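PDB 6IQT: Cag pathogenicity island protein (Cag10) from Helicobacter pylori 26695, which probably serves as a VirB8-like inner-membrane component of the Cag type IV secretion system, this chain being its NTF2-like domain beyond the transmembrane helix. Local coordinates for residues E28-D32 and N93-E97; K37-L42 and Q56-C61; F80-V84 and I115-T119; I111-I115 and Y125-K129; T132-A138 and G153-I159. One frame throughout, in Å; residues are numbered along the deposited sequence.

Contact 1. Residues E28-D32 and N93-E97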
# COMPACT_ATOMS: atom_id res chain seq x y z
N GLU A 28 5.71 -21.51 5.73
CA GLU A 28 4.44 -21.21 5.09
C GLU A 28 3.40 -22.11 5.73
O GLU A 28 3.36 -23.32 5.47
CB GLU A 28 4.48 -21.48 3.59
CG GLU A 28 5.58 -20.83 2.78
CD GLU A 28 5.61 -21.39 1.37
OE1 GLU A 28 4.64 -22.10 1.00
OE2 GLU A 28 6.57 -21.12 0.61
N ALA A 29 2.58 -21.50 6.57
CA ALA A 29 1.54 -22.06 7.41
C ALA A 29 1.53 -21.07 8.55
O ALA A 29 0.53 -20.38 8.77
CB ALA A 29 1.79 -23.50 7.90
N VAL A 30 2.68 -20.93 9.22
CA VAL A 30 2.78 -19.97 10.32
C VAL A 30 2.73 -18.54 9.78
O VAL A 30 2.03 -17.68 10.33
CB VAL A 30 4.06 -20.22 11.15
CG1 VAL A 30 4.34 -19.05 12.08
CG2 VAL A 30 3.93 -21.50 11.95
N VAL A 31 3.46 -18.27 8.70
CA VAL A 31 3.42 -16.94 8.09
C VAL A 31 2.00 -16.59 7.67
O VAL A 31 1.50 -15.49 7.94
CB VAL A 31 4.40 -16.86 6.90
CG1 VAL A 31 4.10 -15.64 6.02
CG2 VAL A 31 5.85 -16.77 7.40
N ASP A 32 1.33 -17.53 7.01
CA ASP A 32 -0.00 -17.26 6.49
C ASP A 32 -1.01 -17.05 7.62
O ASP A 32 -1.87 -16.17 7.51
CB ASP A 32 -0.44 -18.39 5.55
CG ASP A 32 0.37 -18.43 4.24
OD1 ASP A 32 1.25 -17.58 4.02
OD2 ASP A 32 0.12 -19.31 3.40
N ASN A 93 -4.82 -16.14 -2.89
CA ASN A 93 -3.58 -16.78 -2.49
C ASN A 93 -2.55 -15.71 -2.12
O ASN A 93 -2.61 -14.57 -2.61
CB ASN A 93 -3.05 -17.69 -3.62
CG ASN A 93 -2.89 -16.95 -4.96
OD1 ASN A 93 -3.86 -16.49 -5.55
ND2 ASN A 93 -1.65 -16.87 -5.44
N ILE A 94 -1.63 -16.07 -1.23
CA ILE A 94 -0.55 -15.18 -0.80
C ILE A 94 0.69 -15.51 -1.62
O ILE A 94 1.18 -16.65 -1.60
CB ILE A 94 -0.27 -15.35 0.71
CG1 ILE A 94 -1.51 -15.00 1.54
CG2 ILE A 94 0.94 -14.51 1.14
CD1 ILE A 94 -1.41 -15.55 3.00
N GLN A 95 1.22 -14.52 -2.33
CA GLN A 95 2.49 -14.67 -3.03
C GLN A 95 3.62 -14.07 -2.20
O GLN A 95 3.43 -13.10 -1.47
CB GLN A 95 2.43 -13.99 -4.40
CG GLN A 95 1.29 -14.55 -5.24
CD GLN A 95 1.40 -14.16 -6.68
OE1 GLN A 95 2.02 -14.86 -7.48
NE2 GLN A 95 0.81 -13.02 -7.02
N ARG A 96 4.80 -14.68 -2.30
CA ARG A 96 5.89 -14.30 -1.42
C ARG A 96 7.20 -14.20 -2.19
O ARG A 96 7.43 -14.94 -3.16
CB ARG A 96 6.06 -15.28 -0.25
CG ARG A 96 6.29 -16.74 -0.63
CD ARG A 96 5.84 -17.62 0.51
NE ARG A 96 4.40 -17.84 0.45
CZ ARG A 96 3.59 -17.81 1.50
NH1 ARG A 96 4.05 -17.57 2.71
NH2 ARG A 96 2.29 -18.02 1.32
N GLU A 97 8.06 -13.30 -1.74
CA GLU A 97 9.35 -13.11 -2.37
C GLU A 97 10.29 -12.48 -1.36
O GLU A 97 9.93 -11.50 -0.70
CB GLU A 97 9.21 -12.21 -3.61
CG GLU A 97 10.39 -12.24 -4.56
CD GLU A 97 10.00 -11.88 -6.01
OE1 GLU A 97 10.45 -12.58 -6.94
OE2 GLU A 97 9.26 -10.89 -6.21

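Contact 2. Residues K37-L42 and Q56-C61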
# COMPACT_ATOMS: atom_id res chain seq x y z
N LYS A 37 -4.27 -13.11 10.80
CA LYS A 37 -4.61 -12.48 12.07
C LYS A 37 -4.30 -10.99 12.04
O LYS A 37 -5.10 -10.16 12.50
CB LYS A 37 -3.87 -13.17 13.21
CG LYS A 37 -4.36 -12.79 14.63
CD LYS A 37 -5.89 -12.73 14.67
CE LYS A 37 -6.43 -12.77 16.11
NZ LYS A 37 -7.92 -12.78 16.14
N PHE A 38 -3.15 -10.63 11.47
CA PHE A 38 -2.75 -9.23 11.35
C PHE A 38 -3.73 -8.44 10.50
O PHE A 38 -4.13 -7.33 10.87
CB PHE A 38 -1.33 -9.16 10.76
CG PHE A 38 -0.86 -7.78 10.43
CD1 PHE A 38 -0.34 -6.95 11.42
CD2 PHE A 38 -0.92 -7.30 9.13
CE1 PHE A 38 0.12 -5.67 11.12
CE2 PHE A 38 -0.48 -6.01 8.82
CZ PHE A 38 0.05 -5.20 9.83
N VAL A 39 -4.13 -9.01 9.36
CA VAL A 39 -5.10 -8.34 8.48
C VAL A 39 -6.41 -8.12 9.21
O VAL A 39 -7.02 -7.04 9.13
CB VAL A 39 -5.31 -9.16 7.19
CG1 VAL A 39 -6.62 -8.76 6.51
CG2 VAL A 39 -4.10 -8.98 6.24
N SER A 40 -6.89 -9.16 9.90
CA SER A 40 -8.11 -9.05 10.69
C SER A 40 -8.01 -7.95 11.75
O SER A 40 -8.93 -7.14 11.91
CB SER A 40 -8.41 -10.40 11.34
OG SER A 40 -9.60 -10.32 12.09
N LEU A 41 -6.87 -7.88 12.47
CA LEU A 41 -6.71 -6.88 13.51
C LEU A 41 -6.61 -5.46 12.93
O LEU A 41 -7.17 -4.52 13.50
CB LEU A 41 -5.47 -7.19 14.35
CG LEU A 41 -5.51 -8.44 15.25
CD1 LEU A 41 -4.08 -8.74 15.67
CD2 LEU A 41 -6.41 -8.21 16.46
N LEU A 42 -5.89 -5.31 11.82
CA LEU A 42 -5.61 -3.99 11.27
C LEU A 42 -6.79 -3.41 10.49
O LEU A 42 -7.12 -2.23 10.65
CB LEU A 42 -4.37 -4.06 10.38
CG LEU A 42 -3.94 -2.73 9.76
CD1 LEU A 42 -3.56 -1.69 10.82
CD2 LEU A 42 -2.79 -2.95 8.80
N GLN A 56 -3.22 -6.24 20.74
CA GLN A 56 -2.83 -7.39 19.92
C GLN A 56 -2.14 -6.93 18.64
O GLN A 56 -1.08 -7.45 18.28
CB GLN A 56 -4.05 -8.25 19.62
CG GLN A 56 -4.49 -9.10 20.82
CD GLN A 56 -5.44 -10.22 20.41
OE1 GLN A 56 -5.42 -10.67 19.27
NE2 GLN A 56 -6.29 -10.65 21.34
N LEU A 57 -2.71 -5.93 17.97
CA LEU A 57 -2.11 -5.40 16.74
C LEU A 57 -0.65 -4.97 16.96
O LEU A 57 0.24 -5.31 16.17
CB LEU A 57 -2.95 -4.23 16.24
CG LEU A 57 -2.41 -3.46 15.04
CD1 LEU A 57 -2.19 -4.40 13.87
CD2 LEU A 57 -3.37 -2.34 14.64
N MSE A 58 -0.40 -4.21 18.03
CA MSE A 58 0.93 -3.75 18.41
C MSE A 58 1.95 -4.92 18.48
O MSE A 58 3.11 -4.78 18.08
CB MSE A 58 0.83 -3.07 19.78
CG MSE A 58 0.15 -1.72 19.73
SE MSE A 58 1.00 -0.58 18.37
CE MSE A 58 -0.43 -0.55 17.07
N GLN A 59 1.48 -6.07 18.96
CA GLN A 59 2.32 -7.27 19.10
C GLN A 59 2.78 -7.84 17.76
O GLN A 59 3.78 -8.57 17.72
CB GLN A 59 1.55 -8.35 19.86
CG GLN A 59 1.47 -8.11 21.33
CD GLN A 59 2.64 -8.74 22.03
OE1 GLN A 59 2.57 -9.89 22.46
NE2 GLN A 59 3.74 -8.00 22.13
N TYR A 60 2.06 -7.55 16.69
CA TYR A 60 2.42 -8.02 15.35
C TYR A 60 3.26 -7.03 14.57
O TYR A 60 3.55 -7.28 13.39
CB TYR A 60 1.16 -8.34 14.55
CG TYR A 60 0.60 -9.67 14.90
CD1 TYR A 60 1.07 -10.82 14.27
CD2 TYR A 60 -0.35 -9.81 15.91
CE1 TYR A 60 0.57 -12.06 14.61
CE2 TYR A 60 -0.85 -11.05 16.25
CZ TYR A 60 -0.38 -12.17 15.60
OH TYR A 60 -0.87 -13.41 15.93
N CYS A 61 3.66 -5.90 15.17
CA CYS A 61 4.36 -4.83 14.46
C CYS A 61 5.76 -4.64 15.03
O CYS A 61 5.93 -4.57 16.25
CB CYS A 61 3.59 -3.51 14.57
SG CYS A 61 1.92 -3.51 13.88

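Contact 3. Residues F80-V84 and I115-T119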
# COMPACT_ATOMS: atom_id res chain seq x y z
N PHE A 80 -15.95 4.50 11.60
CA PHE A 80 -16.95 3.50 11.97
C PHE A 80 -17.65 3.79 13.29
O PHE A 80 -18.78 3.33 13.48
CB PHE A 80 -16.30 2.12 12.03
CG PHE A 80 -15.67 1.68 10.75
CD1 PHE A 80 -16.26 1.96 9.52
CD2 PHE A 80 -14.47 0.98 10.77
CE1 PHE A 80 -15.67 1.55 8.33
CE2 PHE A 80 -13.87 0.57 9.59
CZ PHE A 80 -14.47 0.85 8.37
N VAL A 81 -17.02 4.55 14.19
CA VAL A 81 -17.53 4.90 15.53
C VAL A 81 -18.29 3.73 16.18
O VAL A 81 -17.81 2.59 16.19
CB VAL A 81 -18.38 6.19 15.50
CG1 VAL A 81 -17.47 7.40 15.26
CG2 VAL A 81 -19.48 6.15 14.43
N ASP A 82 -19.45 4.02 16.77
CA ASP A 82 -20.26 3.00 17.42
C ASP A 82 -21.41 2.52 16.54
O ASP A 82 -22.36 1.91 17.04
CB ASP A 82 -20.81 3.53 18.76
CG ASP A 82 -21.86 4.62 18.58
OD1 ASP A 82 -21.68 5.50 17.71
OD2 ASP A 82 -22.88 4.58 19.31
N LYS A 83 -21.33 2.77 15.23
CA LYS A 83 -22.45 2.52 14.33
C LYS A 83 -22.16 1.51 13.23
O LYS A 83 -23.10 1.12 12.52
CB LYS A 83 -22.91 3.83 13.68
CG LYS A 83 -23.37 4.89 14.67
CD LYS A 83 -24.02 6.06 13.96
CE LYS A 83 -23.76 7.37 14.71
NZ LYS A 83 -22.41 7.94 14.43
N VAL A 84 -20.91 1.08 13.04
CA VAL A 84 -20.53 0.22 11.92
C VAL A 84 -19.55 -0.84 12.41
O VAL A 84 -18.69 -0.55 13.25
CB VAL A 84 -19.90 1.02 10.77
CG1 VAL A 84 -19.96 0.22 9.50
CG2 VAL A 84 -20.58 2.37 10.58
N ILE A 115 -18.37 -4.42 5.37
CA ILE A 115 -18.82 -3.35 6.26
C ILE A 115 -20.33 -3.49 6.41
O ILE A 115 -21.07 -3.46 5.42
CB ILE A 115 -18.40 -1.98 5.72
CG1 ILE A 115 -16.90 -1.75 5.96
CG2 ILE A 115 -19.21 -0.88 6.36
CD1 ILE A 115 -16.17 -1.17 4.78
N THR A 116 -20.78 -3.71 7.64
CA THR A 116 -22.22 -3.77 7.93
C THR A 116 -22.50 -2.78 9.05
O THR A 116 -21.99 -2.95 10.17
CB THR A 116 -22.67 -5.19 8.29
OG1 THR A 116 -21.99 -5.63 9.47
CG2 THR A 116 -22.35 -6.17 7.16
N PRO A 117 -23.25 -1.72 8.79
CA PRO A 117 -23.58 -0.78 9.87
C PRO A 117 -24.63 -1.35 10.81
O PRO A 117 -25.60 -1.98 10.39
CB PRO A 117 -24.10 0.46 9.12
CG PRO A 117 -23.43 0.35 7.78
CD PRO A 117 -23.51 -1.11 7.47
N ASP A 118 -24.40 -1.12 12.11
CA ASP A 118 -25.32 -1.54 13.17
C ASP A 118 -26.62 -0.76 13.17
O ASP A 118 -27.58 -1.18 13.83
CB ASP A 118 -24.65 -1.40 14.55
CG ASP A 118 -23.32 -2.13 14.64
OD1 ASP A 118 -22.67 -2.31 13.59
OD2 ASP A 118 -22.91 -2.51 15.75
N THR A 119 -26.70 0.35 12.43
CA THR A 119 -27.85 1.25 12.47
C THR A 119 -28.81 0.96 11.32
O THR A 119 -29.17 1.83 10.53
CB THR A 119 -27.37 2.70 12.44
OG1 THR A 119 -28.48 3.56 12.14
CG2 THR A 119 -26.28 2.89 11.38

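Contact 4. Residues I111-I115 and Y125-K129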
# COMPACT_ATOMS: atom_id res chain seq x y z
N ILE A 111 -7.44 -8.44 -0.21
CA ILE A 111 -8.33 -8.57 0.93
C ILE A 111 -9.72 -8.07 0.56
O ILE A 111 -9.90 -7.25 -0.34
CB ILE A 111 -7.84 -7.85 2.21
CG1 ILE A 111 -7.83 -6.34 2.03
CG2 ILE A 111 -6.46 -8.34 2.63
CD1 ILE A 111 -7.62 -5.60 3.35
N THR A 112 -10.71 -8.58 1.27
CA THR A 112 -12.08 -8.12 1.15
C THR A 112 -12.52 -7.68 2.53
O THR A 112 -12.27 -8.39 3.52
CB THR A 112 -12.98 -9.24 0.58
OG1 THR A 112 -12.56 -9.57 -0.75
CG2 THR A 112 -14.42 -8.78 0.52
N ILE A 113 -13.10 -6.49 2.62
CA ILE A 113 -13.60 -5.95 3.88
C ILE A 113 -15.12 -5.84 3.77
O ILE A 113 -15.64 -5.16 2.87
CB ILE A 113 -12.97 -4.58 4.20
CG1 ILE A 113 -11.44 -4.66 4.14
CG2 ILE A 113 -13.44 -4.08 5.57
CD1 ILE A 113 -10.73 -3.33 4.39
N LYS A 114 -15.82 -6.54 4.66
CA LYS A 114 -17.28 -6.47 4.70
C LYS A 114 -17.68 -5.47 5.78
O LYS A 114 -17.35 -5.66 6.96
CB LYS A 114 -17.90 -7.84 4.96
CG LYS A 114 -19.44 -7.82 4.93
CD LYS A 114 -20.05 -9.21 5.02
CE LYS A 114 -19.55 -9.99 6.23
NZ LYS A 114 -19.93 -9.35 7.52
N ILE A 115 -18.37 -4.42 5.37
CA ILE A 115 -18.82 -3.35 6.26
C ILE A 115 -20.33 -3.49 6.41
O ILE A 115 -21.07 -3.46 5.42
CB ILE A 115 -18.40 -1.98 5.72
CG1 ILE A 115 -16.90 -1.75 5.96
CG2 ILE A 115 -19.21 -0.88 6.36
CD1 ILE A 115 -16.17 -1.17 4.78
N TYR A 125 -21.85 -3.30 2.58
CA TYR A 125 -21.07 -3.08 1.37
C TYR A 125 -19.68 -3.67 1.53
O TYR A 125 -19.12 -3.73 2.62
CB TYR A 125 -21.01 -1.61 0.98
CG TYR A 125 -20.22 -0.62 1.82
CD1 TYR A 125 -18.85 -0.46 1.62
CD2 TYR A 125 -20.85 0.24 2.73
CE1 TYR A 125 -18.13 0.47 2.35
CE2 TYR A 125 -20.12 1.17 3.46
CZ TYR A 125 -18.78 1.29 3.27
OH TYR A 125 -18.08 2.21 4.01
N ILE A 126 -19.11 -4.06 0.39
CA ILE A 126 -17.82 -4.75 0.34
C ILE A 126 -16.80 -3.81 -0.29
O ILE A 126 -17.08 -3.16 -1.31
CB ILE A 126 -17.93 -6.06 -0.47
CG1 ILE A 126 -18.60 -7.15 0.37
CG2 ILE A 126 -16.56 -6.52 -0.95
CD1 ILE A 126 -19.37 -8.17 -0.45
N THR A 127 -15.63 -3.69 0.33
CA THR A 127 -14.51 -3.04 -0.31
C THR A 127 -13.39 -4.05 -0.51
O THR A 127 -13.30 -5.05 0.21
CB THR A 127 -14.03 -1.81 0.48
OG1 THR A 127 -13.36 -2.21 1.67
CG2 THR A 127 -15.21 -0.91 0.85
N LYS A 128 -12.56 -3.83 -1.52
CA LYS A 128 -11.47 -4.74 -1.86
C LYS A 128 -10.20 -3.93 -1.99
O LYS A 128 -10.23 -2.78 -2.46
CB LYS A 128 -11.77 -5.52 -3.16
CG LYS A 128 -12.93 -6.52 -3.05
CD LYS A 128 -13.65 -6.72 -4.39
CE LYS A 128 -15.17 -6.75 -4.21
NZ LYS A 128 -15.83 -5.44 -4.56
N LYS A 129 -9.08 -4.51 -1.56
CA LYS A 129 -7.79 -3.85 -1.59
C LYS A 129 -6.72 -4.85 -2.01
O LYS A 129 -6.86 -6.05 -1.75
CB LYS A 129 -7.39 -3.28 -0.22
CG LYS A 129 -8.22 -2.09 0.29
CD LYS A 129 -7.94 -1.84 1.76
CE LYS A 129 -8.42 -0.47 2.21
NZ LYS A 129 -9.83 -0.24 1.81

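Contact 5. Residues T132-A138 and G153-I159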
# COMPACT_ATOMS: atom_id res chain seq x y z
N THR A 132 0.35 -5.28 0.33
CA THR A 132 1.72 -5.77 0.39
C THR A 132 2.23 -5.59 1.82
O THR A 132 2.18 -4.49 2.36
CB THR A 132 2.62 -4.97 -0.56
OG1 THR A 132 2.08 -5.01 -1.88
CG2 THR A 132 4.04 -5.49 -0.54
N ILE A 133 2.75 -6.65 2.42
CA ILE A 133 3.37 -6.47 3.73
C ILE A 133 4.81 -6.99 3.68
O ILE A 133 5.14 -7.92 2.94
CB ILE A 133 2.61 -7.13 4.91
CG1 ILE A 133 2.77 -8.64 4.90
CG2 ILE A 133 1.12 -6.70 5.00
CD1 ILE A 133 2.78 -9.22 6.30
N TYR A 134 5.66 -6.37 4.49
CA TYR A 134 7.04 -6.79 4.65
C TYR A 134 7.21 -7.29 6.08
O TYR A 134 6.81 -6.59 7.02
CB TYR A 134 7.99 -5.63 4.36
CG TYR A 134 7.88 -5.10 2.94
CD1 TYR A 134 6.86 -4.23 2.57
CD2 TYR A 134 8.79 -5.48 1.97
CE1 TYR A 134 6.77 -3.74 1.25
CE2 TYR A 134 8.70 -5.02 0.68
CZ TYR A 134 7.70 -4.15 0.32
OH TYR A 134 7.63 -3.69 -0.98
N TYR A 135 7.80 -8.47 6.25
CA TYR A 135 7.89 -9.05 7.59
C TYR A 135 9.25 -9.70 7.82
O TYR A 135 9.99 -10.02 6.88
CB TYR A 135 6.77 -10.09 7.85
CG TYR A 135 7.04 -11.42 7.18
CD1 TYR A 135 6.59 -11.65 5.89
CD2 TYR A 135 7.76 -12.43 7.83
CE1 TYR A 135 6.85 -12.87 5.25
CE2 TYR A 135 8.03 -13.63 7.19
CZ TYR A 135 7.59 -13.84 5.90
OH TYR A 135 7.85 -15.04 5.27
N ASP A 136 9.55 -9.89 9.10
CA ASP A 136 10.63 -10.78 9.52
C ASP A 136 10.23 -11.34 10.88
O ASP A 136 9.25 -10.91 11.48
CB ASP A 136 11.97 -10.04 9.57
CG ASP A 136 13.17 -10.98 9.60
OD1 ASP A 136 13.01 -12.22 9.56
OD2 ASP A 136 14.30 -10.45 9.65
N PHE A 137 10.98 -12.35 11.35
CA PHE A 137 10.73 -12.92 12.67
C PHE A 137 11.69 -12.30 13.68
O PHE A 137 12.89 -12.20 13.41
CB PHE A 137 10.88 -14.45 12.66
CG PHE A 137 9.70 -15.16 12.07
CD1 PHE A 137 8.60 -15.46 12.84
CD2 PHE A 137 9.69 -15.51 10.73
CE1 PHE A 137 7.50 -16.11 12.30
CE2 PHE A 137 8.59 -16.15 10.17
CZ PHE A 137 7.50 -16.46 10.96
N ALA A 138 11.17 -11.89 14.82
CA ALA A 138 11.97 -11.23 15.86
C ALA A 138 12.98 -12.19 16.48
O ALA A 138 12.62 -13.02 17.32
CB ALA A 138 11.06 -10.64 16.94
N GLY A 153 6.85 -14.56 17.27
CA GLY A 153 7.50 -13.31 16.91
C GLY A 153 7.43 -12.90 15.45
O GLY A 153 8.41 -12.36 14.92
N PHE A 154 6.31 -13.13 14.77
CA PHE A 154 6.10 -12.57 13.44
C PHE A 154 5.95 -11.05 13.55
O PHE A 154 5.07 -10.57 14.28
CB PHE A 154 4.85 -13.19 12.82
CG PHE A 154 4.49 -12.67 11.46
CD1 PHE A 154 4.99 -13.28 10.32
CD2 PHE A 154 3.58 -11.63 11.31
CE1 PHE A 154 4.64 -12.84 9.06
CE2 PHE A 154 3.22 -11.18 10.04
CZ PHE A 154 3.75 -11.78 8.92
N LYS A 155 6.80 -10.29 12.84
CA LYS A 155 6.77 -8.83 12.93
C LYS A 155 6.65 -8.17 11.56
O LYS A 155 7.46 -8.43 10.68
CB LYS A 155 8.02 -8.30 13.63
CG LYS A 155 8.22 -8.85 15.04
CD LYS A 155 7.14 -8.35 15.98
CE LYS A 155 7.44 -8.87 17.40
NZ LYS A 155 6.42 -8.45 18.42
N VAL A 156 5.66 -7.28 11.42
CA VAL A 156 5.45 -6.50 10.20
C VAL A 156 6.31 -5.24 10.26
O VAL A 156 6.31 -4.53 11.27
CB VAL A 156 3.97 -6.14 10.02
CG1 VAL A 156 3.76 -5.25 8.80
CG2 VAL A 156 3.13 -7.43 9.91
N PHE A 157 7.03 -4.96 9.17
CA PHE A 157 7.89 -3.78 9.11
C PHE A 157 7.34 -2.69 8.21
O PHE A 157 7.75 -1.54 8.36
CB PHE A 157 9.29 -4.16 8.62
CG PHE A 157 10.13 -4.82 9.66
CD1 PHE A 157 9.83 -6.11 10.09
CD2 PHE A 157 11.23 -4.16 10.20
CE1 PHE A 157 10.62 -6.73 11.07
CE2 PHE A 157 12.02 -4.78 11.17
CZ PHE A 157 11.71 -6.06 11.61
N ASP A 158 6.45 -3.03 7.29
CA ASP A 158 5.92 -2.05 6.36
C ASP A 158 4.69 -2.63 5.69
O ASP A 158 4.50 -3.85 5.66
CB ASP A 158 6.96 -1.66 5.31
CG ASP A 158 6.89 -0.19 4.93
OD1 ASP A 158 5.81 0.44 5.10
OD2 ASP A 158 7.92 0.35 4.45
N ILE A 159 3.88 -1.74 5.11
CA ILE A 159 2.69 -2.14 4.37
C ILE A 159 2.47 -1.14 3.25
O ILE A 159 2.82 0.04 3.37
CB ILE A 159 1.45 -2.25 5.30
CG1 ILE A 159 0.31 -2.99 4.60
CG2 ILE A 159 0.97 -0.87 5.76
CD1 ILE A 159 -0.89 -3.25 5.53

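Contact 1. Residues E28-D32 and N93-E97
Asp32 OD1 is gripped by both terminal nitrogens of Arg96. The shorter bond runs from Arg96 NH2 to Asp32 OD1 at 2.9 Å, with an N-H...O angle of 151°, and uses the syn lone pair; Arg96 NH1 reaches the same oxygen at 3.1 Å, from the syn side but 26° out of the carboxylate plane. Asp32 OD2 adds a weak bond from NH2. This is an end-on grip centred on one oxygen rather than the two-oxygen fork of a symmetrical pair: the acid lies in the guanidinium plane, at its edge, while its own carboxylate is rotated away from that plane. Glu28 uses a different surface. Its CG sits over one guanidinium face, 3.6 Å from Arg96 NH1, and the extended chain carries OE2 to 3.9 Å from Arg96 NE, a long salt bridge of charges alone because the oxygen lies well out of plane. One arginine therefore serves two acids, one at the edge and one above the face, and together they probably stabilise the guanidinium charge. Bent at chi3 (83°), the Arg96 chain turns its head back, so that NH2 also makes a weak bond to Ile94 O. Apolar groups flank the bridge: Ile94 CD1 lies 3.5 Å from Asp32 OD1, and Val31 CG1 touches Arg96 NH1 at 3.8 Å. The network pins the first turn of helix 30-43, which begins after the N-cap Ala29, to strand 84-98, outermost in the sheet of this chain, while Val31, Ile94 and Arg96 all pack on Leu107 of the adjacent strand 105-117.

Contact 2. Residues K37-L42 and Q56-C61
With CG anti to the backbone N in both residues, Phe38 (chi1 173°) and Leu57 (chi1 175°) send their side chains into the same seam, where Phe38 CE1 meets Leu57 CD1 at 3.8 Å. The seam is a helix-helix interface of the VirB8 domain, an NTF2-like fold in which helices pack over a curved sheet; here helix 30-43 meets the C-terminal end of helix 50-59 and the loop that follows. Leu41 and Leu57 mark the closest backbone approach, their CB atoms 4.3 Å apart. The two methyls of Leu41 divide the work: CD1 reaches Tyr60 CD2 at 3.9 Å, the two side chains crossing at about a right angle, whereas CD2 lies against the Gln56 side chain. At the outer margin Lys37 lays its CG 3.8 Å from Tyr60 OH. Deeper in, Leu42 CD1 touches Leu57 CD2. No hydrogen bond crosses between the segments, and the join is one of shape and apolar surface. Helix 66-80 covers part of it through Met72 and Ala69, while Val156 of strand 154-163 packs on Phe38. The ring of Phe38 is also met along its rim, by Tyr60 CB at 3.7 Å from CD1 and by Cys61 SG, which lies in the ring plane 3.9 Å from CE1.

Contact 3. Residues F80-V84 and I115-T119
Lys83 O accepts the backbone N-H of Asp118 at an N-O distance of 2.6 Å. The bond is short but bent, with an N-H...O angle of 134°, and the donor stands above the carbonyl plane, 39° out of it. Beside it, Val84 supplies the apolar half of the contact: its CG1 presses on Ile115 CG2 at 3.4 Å, tighter than ordinary van der Waals contact, and touches Pro117 CG at 3.9 Å. That methyl stands anti to the Val84 backbone N (chi1 -161°), which carries it across to the neighbouring strand between the isoleucine and the proline ring. Val84 and Pro117 form an antiparallel non-hydrogen-bonded pair with CA atoms only 3.8 Å apart, the last rung where strand 84-98 begins and strand 105-117 ends in the antiparallel sheet of the NTF2-like fold. Further out, the Phe80 ring approaches Ile115, its CE1 lying 4.2 Å from Ile115 CG1. Phe80 closes helix 66-80, and Val81, the first residue to leave helical geometry, has a positive phi that turns the chain toward the strand. Phe80 O then takes the N-H of Lys83, holding the turn from which Lys83 O is presented. Around Asp118, the side chain packs on Arg85, and OD2 has a long, weak ion pair with Lys47. Val81 O, within the turn, is hydrogen-bonded by Tyr45 OH.

Contact 4. Residues I111-I115 and Y125-K129
Two central strands of the sheet, 105-117 and 125-137, pair here as the arms of a beta hairpin, their short segments running antiparallel with 157° between N-to-C directions. Six backbone hydrogen bonds lock the register, two each at the hydrogen-bonded pairs Ile111-Lys129, Ile113-Thr127 and Ile115-Tyr125. The straightest runs from Ile113 N to Thr127 O, 2.8 Å long with an N-H...O angle of 176°. Side chains alternate between the two faces. On the face of Ile111, Ile113 and Ile115, the Tyr125 ring takes chi1 69°, with CG between the backbone N and the carbonyl carbon, and leans over its partner: Ile115 CG2 sits over one ring face, 4.0 Å from the centroid, in a CH-pi contact, while Ile115 CD1 comes to 3.5 Å from Tyr125 CE1. Next along, Thr127 OG1 abuts Ile113 CB at 3.5 Å. Lys129 then lays its aliphatic chain across the isoleucines, its CD 4.1 Å from Ile113 CD1. On the other face, Thr112 CG2 and Ile126 CG2 are pressed to 3.4 Å, a tight diagonal methyl contact between non-hydrogen-bonded rungs. The Thr112 and Lys128 side chains lie side by side, although the hydrogen bond of Thr112 OG1 goes to Ser91 of strand 84-98. Phe43 of helix 30-43 covers Ile111, Ile113 and Lys129. A long antiparallel hairpin, one face built round Ile111, Ile113 and Ile115 and turned to the helices, the other carrying Thr112, Lys114, Ile126 and Lys128, is how this domain builds the middle of its NTF2-like sheet.

Contact 5. Residues T132-A138 and G153-I159
From CB outward, Tyr135 leans on Phe154 of the neighbouring strand. Its CB lies 3.6 Å from Phe154 CZ and also close to Lys155 O; CG and CD2 each meet Phe154 CE1 at 3.4 Å; CD1 and CE2 follow at longer range, and the OH continues past the phenylalanine to Val31 of helix 30-43. Chi1 of 77° brings the ring against the diagonally placed Phe154, with Phe154 CE1 above one face near the rim. The two rings are nearly parallel, planes at 27°, yet slid so far apart that they barely overlap. Phe154 turns an edge to the face of Phe137, centroids 5.9 Å apart, completing a three-ring cluster, and Ile133 CD1 extends the apolar row at another part of the Phe154 edge. Strands 125-137 and 154-163 are antiparallel, but the register slips by one at a classic beta bulge, where Phe157 and Asp158 both face Tyr134. Tyr134 O accepts Phe157 N at 2.7 Å in a nearly straight bond, and Tyr134 N donates to Asp158 O at 3.0 Å. Beyond the bulge Asp136 and Lys155 exchange backbone bonds, and Ala138 N closes the end on Gly153 O at 2.8 Å. The chemistry thus divides by face: Ile133, Tyr135, Phe154 and Val156 pack on the helix side, whereas Asp158 and Tyr134 OH carry polar bonds to Arg85, Ser46 and Ser49 and to Asp52, all of the second subunit, which implies that both strands, at the bulge, help to form the dimer interface.

How the contacts relate
Contacts 1, 3, 4 and 5 all reach one antiparallel sheet, and contact 2 belongs to the helical layer against it. Contacts 3 and 4 share Ile115, which serves both neighbours of strand 105-117. Contacts 4 and 5 follow one another along strand 125-137, their centres about 23 Å apart. Helix 30-43 ties the rest together: Val31 of contact 1 packs on Tyr135 and Phe137 of contact 5, and Val39 meets Ile111 of contact 4. Contacts 2 and 5, centres about 11 Å apart, are joined by probable hydrogen bonds from Lys155 NZ to Gln59 O and from Val156 N to Tyr60 O. Contacts 1 and 3 are about 31 Å apart between centres.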